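Local structure of DELTA1-pyrroline-2-carboxylate reductase (Thermococcus litoralis DSM 5473, 6T3E) at residues F50-N55 with S80-S85; S45-F50 with E300-V305. The protein catalyses the reduction of Delta1-pyrroline-2-carboxylate to L-proline, probably with NADH as hydride donor, in hydroxyproline metabolism. All coordinates share one frame; numbering follows the deposited sequence.

Contact 1 (F50-N55 with S80-S85); sequences FLELYN and SYLEDS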
# COMPACT_ATOMS: atom_id res chain seq x y z
N PHE B 50 6.92 -6.08 18.32
CA PHE B 50 5.81 -6.91 18.76
C PHE B 50 5.35 -6.53 20.16
O PHE B 50 4.15 -6.59 20.46
CB PHE B 50 6.19 -8.38 18.68
CG PHE B 50 6.03 -8.97 17.31
CD1 PHE B 50 4.77 -9.35 16.86
CD2 PHE B 50 7.11 -9.12 16.47
CE1 PHE B 50 4.61 -9.88 15.61
CE2 PHE B 50 6.96 -9.65 15.20
CZ PHE B 50 5.71 -10.03 14.76
N LEU B 51 6.28 -6.15 21.04
CA LEU B 51 5.88 -5.64 22.34
C LEU B 51 5.09 -4.34 22.18
O LEU B 51 4.08 -4.13 22.86
CB LEU B 51 7.10 -5.41 23.22
CG LEU B 51 6.83 -4.80 24.60
CD1 LEU B 51 5.87 -5.66 25.42
CD2 LEU B 51 8.14 -4.59 25.35
N GLU B 52 5.54 -3.48 21.26
CA GLU B 52 4.78 -2.26 20.98
C GLU B 52 3.41 -2.58 20.41
O GLU B 52 2.42 -1.90 20.73
CB GLU B 52 5.60 -1.35 20.05
CG GLU B 52 4.84 -0.15 19.46
CD GLU B 52 5.75 0.93 18.87
OE1 GLU B 52 6.99 0.84 19.00
OE2 GLU B 52 5.21 1.89 18.26
N LEU B 53 3.31 -3.64 19.60
CA LEU B 53 2.03 -4.06 19.04
C LEU B 53 1.08 -4.58 20.12
O LEU B 53 -0.13 -4.36 20.06
CB LEU B 53 2.25 -5.12 17.97
CG LEU B 53 1.13 -6.12 17.72
CD1 LEU B 53 -0.02 -5.45 16.97
CD2 LEU B 53 1.66 -7.33 16.96
N TYR B 54 1.61 -5.30 21.11
CA TYR B 54 0.76 -5.84 22.17
C TYR B 54 0.20 -4.74 23.06
O TYR B 54 -0.92 -4.86 23.57
CB TYR B 54 1.53 -6.85 23.02
CG TYR B 54 0.65 -7.52 24.06
CD1 TYR B 54 -0.12 -8.63 23.73
CD2 TYR B 54 0.57 -7.02 25.36
CE1 TYR B 54 -0.94 -9.23 24.66
CE2 TYR B 54 -0.25 -7.62 26.30
CZ TYR B 54 -1.00 -8.72 25.95
OH TYR B 54 -1.82 -9.33 26.86
N ASN B 55 0.97 -3.68 23.31
CA ASN B 55 0.54 -2.59 24.17
C ASN B 55 -0.41 -1.62 23.48
O ASN B 55 -0.67 -0.54 24.03
CB ASN B 55 1.75 -1.84 24.72
CG ASN B 55 2.64 -2.71 25.59
OD1 ASN B 55 2.17 -3.61 26.28
ND2 ASN B 55 3.94 -2.44 25.56
N SER B 80 2.30 0.17 7.89
CA SER B 80 2.11 0.11 9.33
C SER B 80 2.66 1.37 9.97
O SER B 80 3.55 2.03 9.43
CB SER B 80 2.78 -1.13 9.96
OG SER B 80 4.17 -0.96 10.11
N TYR B 81 2.12 1.69 11.14
CA TYR B 81 2.56 2.86 11.90
C TYR B 81 2.79 2.42 13.33
O TYR B 81 1.87 1.93 13.99
CB TYR B 81 1.53 3.99 11.82
CG TYR B 81 1.87 5.17 12.70
CD1 TYR B 81 3.19 5.62 12.82
CD2 TYR B 81 0.89 5.83 13.41
CE1 TYR B 81 3.50 6.70 13.63
CE2 TYR B 81 1.19 6.91 14.22
CZ TYR B 81 2.50 7.34 14.34
OH TYR B 81 2.79 8.41 15.15
N LEU B 82 4.02 2.57 13.81
CA LEU B 82 4.35 2.31 15.20
C LEU B 82 4.55 3.66 15.86
O LEU B 82 5.54 4.35 15.59
CB LEU B 82 5.57 1.41 15.33
CG LEU B 82 5.63 0.22 14.39
CD1 LEU B 82 6.79 -0.68 14.77
CD2 LEU B 82 4.31 -0.53 14.42
N GLU B 83 3.63 4.01 16.76
CA GLU B 83 3.51 5.38 17.22
C GLU B 83 4.54 5.72 18.28
O GLU B 83 5.04 6.85 18.30
CB GLU B 83 2.09 5.62 17.73
CG GLU B 83 1.04 4.96 16.82
CD GLU B 83 -0.33 4.75 17.47
OE1 GLU B 83 -0.47 3.78 18.25
OE2 GLU B 83 -1.26 5.54 17.16
N ASP B 84 4.91 4.76 19.13
CA ASP B 84 5.98 5.01 20.09
C ASP B 84 7.32 5.15 19.38
O ASP B 84 8.07 6.10 19.64
CB ASP B 84 6.04 3.87 21.11
CG ASP B 84 5.00 4.03 22.20
OD1 ASP B 84 4.44 5.14 22.34
OD2 ASP B 84 4.73 3.02 22.90
N SER B 85 7.64 4.22 18.49
CA SER B 85 8.88 4.30 17.73
C SER B 85 8.82 5.35 16.62
O SER B 85 9.87 5.70 16.07
CB SER B 85 9.22 2.93 17.13
OG SER B 85 9.77 2.08 18.13

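Contact 2 (S45-F50 with E300-V305); sequences SVERAF and EIVAGV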
# COMPACT_ATOMS: atom_id res chain seq x y z
N SER B 45 15.14 -5.53 17.62
CA SER B 45 14.20 -4.53 17.13
C SER B 45 12.85 -5.14 16.80
O SER B 45 11.81 -4.56 17.13
CB SER B 45 14.78 -3.85 15.89
OG SER B 45 16.08 -3.37 16.13
N VAL B 46 12.84 -6.31 16.15
CA VAL B 46 11.57 -6.96 15.83
C VAL B 46 10.86 -7.38 17.12
O VAL B 46 9.63 -7.31 17.22
CB VAL B 46 11.81 -8.16 14.89
CG1 VAL B 46 10.58 -9.06 14.85
CG2 VAL B 46 12.17 -7.69 13.47
N GLU B 47 11.62 -7.78 18.14
CA GLU B 47 11.01 -8.12 19.42
C GLU B 47 10.31 -6.92 20.04
O GLU B 47 9.19 -7.04 20.56
CB GLU B 47 12.07 -8.67 20.37
CG GLU B 47 11.51 -9.14 21.68
CD GLU B 47 12.41 -10.17 22.37
OE1 GLU B 47 13.60 -10.31 21.96
OE2 GLU B 47 11.90 -10.85 23.29
N ARG B 48 10.94 -5.74 19.97
CA ARG B 48 10.33 -4.54 20.53
C ARG B 48 9.10 -4.11 19.73
O ARG B 48 8.12 -3.60 20.31
CB ARG B 48 11.36 -3.40 20.56
CG ARG B 48 10.80 -2.10 21.12
CD ARG B 48 11.19 -0.84 20.31
NE ARG B 48 10.97 0.40 21.06
CZ ARG B 48 9.79 0.86 21.47
NH1 ARG B 48 8.67 0.18 21.20
NH2 ARG B 48 9.71 1.99 22.16
N ALA B 49 9.12 -4.35 18.42
CA ALA B 49 7.98 -4.01 17.58
C ALA B 49 6.74 -4.80 17.97
O ALA B 49 5.62 -4.28 17.95
CB ALA B 49 8.32 -4.24 16.11
N PHE B 50 6.92 -6.08 18.32
CA PHE B 50 5.81 -6.91 18.76
C PHE B 50 5.35 -6.53 20.16
O PHE B 50 4.15 -6.59 20.46
CB PHE B 50 6.19 -8.38 18.68
CG PHE B 50 6.03 -8.97 17.31
CD1 PHE B 50 4.77 -9.35 16.86
CD2 PHE B 50 7.11 -9.12 16.47
CE1 PHE B 50 4.61 -9.88 15.61
CE2 PHE B 50 6.96 -9.65 15.20
CZ PHE B 50 5.71 -10.03 14.76
N GLU B 300 1.78 -11.94 22.09
CA GLU B 300 1.44 -12.36 23.45
C GLU B 300 2.60 -13.09 24.12
O GLU B 300 2.80 -12.97 25.34
CB GLU B 300 0.20 -13.26 23.43
CG GLU B 300 -0.83 -12.83 22.42
CD GLU B 300 -2.00 -13.76 22.39
OE1 GLU B 300 -1.79 -14.96 22.14
OE2 GLU B 300 -3.13 -13.30 22.61
N ILE B 301 3.38 -13.85 23.35
CA ILE B 301 4.53 -14.55 23.91
C ILE B 301 5.62 -13.56 24.32
O ILE B 301 6.24 -13.70 25.38
CB ILE B 301 5.05 -15.60 22.91
CG1 ILE B 301 4.10 -16.80 22.90
CG2 ILE B 301 6.46 -16.02 23.27
CD1 ILE B 301 4.69 -18.03 22.28
N VAL B 302 5.89 -12.55 23.48
CA VAL B 302 6.92 -11.57 23.81
C VAL B 302 6.53 -10.82 25.08
O VAL B 302 7.36 -10.59 25.97
CB VAL B 302 7.14 -10.59 22.63
CG1 VAL B 302 8.23 -9.58 22.98
CG2 VAL B 302 7.51 -11.34 21.36
N ALA B 303 5.25 -10.48 25.22
CA ALA B 303 4.77 -9.74 26.38
C ALA B 303 4.79 -10.57 27.66
O ALA B 303 4.67 -9.99 28.74
CB ALA B 303 3.35 -9.24 26.11
N GLY B 304 4.96 -11.88 27.56
CA GLY B 304 4.90 -12.76 28.71
C GLY B 304 3.50 -13.15 29.15
O GLY B 304 3.37 -13.95 30.08
N VAL B 305 2.46 -12.60 28.51
CA VAL B 305 1.08 -12.95 28.84
C VAL B 305 0.80 -14.42 28.54
O VAL B 305 0.16 -15.12 29.34
CB VAL B 305 0.12 -12.00 28.10
CG1 VAL B 305 -1.23 -12.68 27.86
CG2 VAL B 305 -0.04 -10.71 28.90

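Contact 1 (F50-N55 with S80-S85)
Glu52 reaches from its helix to the turn that follows strand 73-82 and lays its carboxylate against the backbone of Asp84 and Ser85. Between the segments, Ser85 OG donates to Glu52 OE1 (3.2 Å), arriving on the syn lone pair of that oxygen. The amides add three bonds, all weak. Ser85 N lies 3.4 Å from Glu52 OE2, long but with a nearly straight N-H (168°), and its bond to OE1 is more bent; the bond from Asp84 N to OE2 is bent too (128°). Residues 83-85 have helical backbone angles without the regular helical bonds, and of their amides only that of Ser85 points nearly straight at OE2. Arg48, one turn earlier on the helix, makes a salt bridge with OE1, which would partly offset the nearby negative charge of Asp84.

The carboxylate also sits against carbon. With CG anti to the backbone N (chi1 169°) and an extended chain, Glu52 brings CD to within 3.6 Å of Leu82 CB and 3.7 Å of Asp84 CB.

Leu82 also packs on Ala58 and on Ile325. The contact therefore ties the end of helix 39-54 to the end of strand 73-82, next to the edge strand 58-68 and beside helix 324-341.

Contact 2 (S45-F50 with E300-V305)
Two groups of helix 128-146 grip the carboxylate of Glu47, the residue whose stem lies against Val302: OE1 makes a salt bridge with Lys144 NZ and OE2 a hydrogen bond with Tyr145 OH. Both anchors lie outside helix 298-303, which meets Glu47 mainly along its stem. A chi1 of -176° puts CG opposite the backbone N, and the chain runs out straight and obliquely across the Val302 side chain, bringing its CG to 3.6 Å from Val302 CG1. The same methyl lies 3.6 Å from the carbonyl oxygen Glu47 O and 3.9 Å from Glu47 OE2, so one valine branch rests against both the backbone and the side chain of the glutamate.

The other branch, Val302 CG2, touches Phe50 CB at 4.2 Å. Only the root of the phenylalanine meets the valine; its side chain leads away and packs against Leu323, Ile325 and Glu326, and on Leu298 and Ala299, earlier in the valine's own helix.

Val302 thus joins the helix after edge strand 294-297 of the parallel sheet to helix 39-54. Across these two segments the join is van der Waals in nature, and the charge of Glu47 is answered by a third helix.

Going from the N terminus, helix 39-54 supplies the first segment of both contacts: residues 45-50 serve contact 2 and residues 50-55 serve contact 1, with Phe50 in common. The chain then runs out through strands 58-68 and 73-82, and contact 1 closes that short loop at residues 80-85. Contact 2 closes only at residues 300-305, after the chain has passed through most of the Rossmann-type parallel sheet, so the first loop is nested inside the second. The single helix thus binds the mixed sheet on one hand and the end of the parallel sheet on the other. Tyr54, from segment 50-55, touches the second segment of contact 2, its CD2 lying 3.6 Å from Ala303 CB.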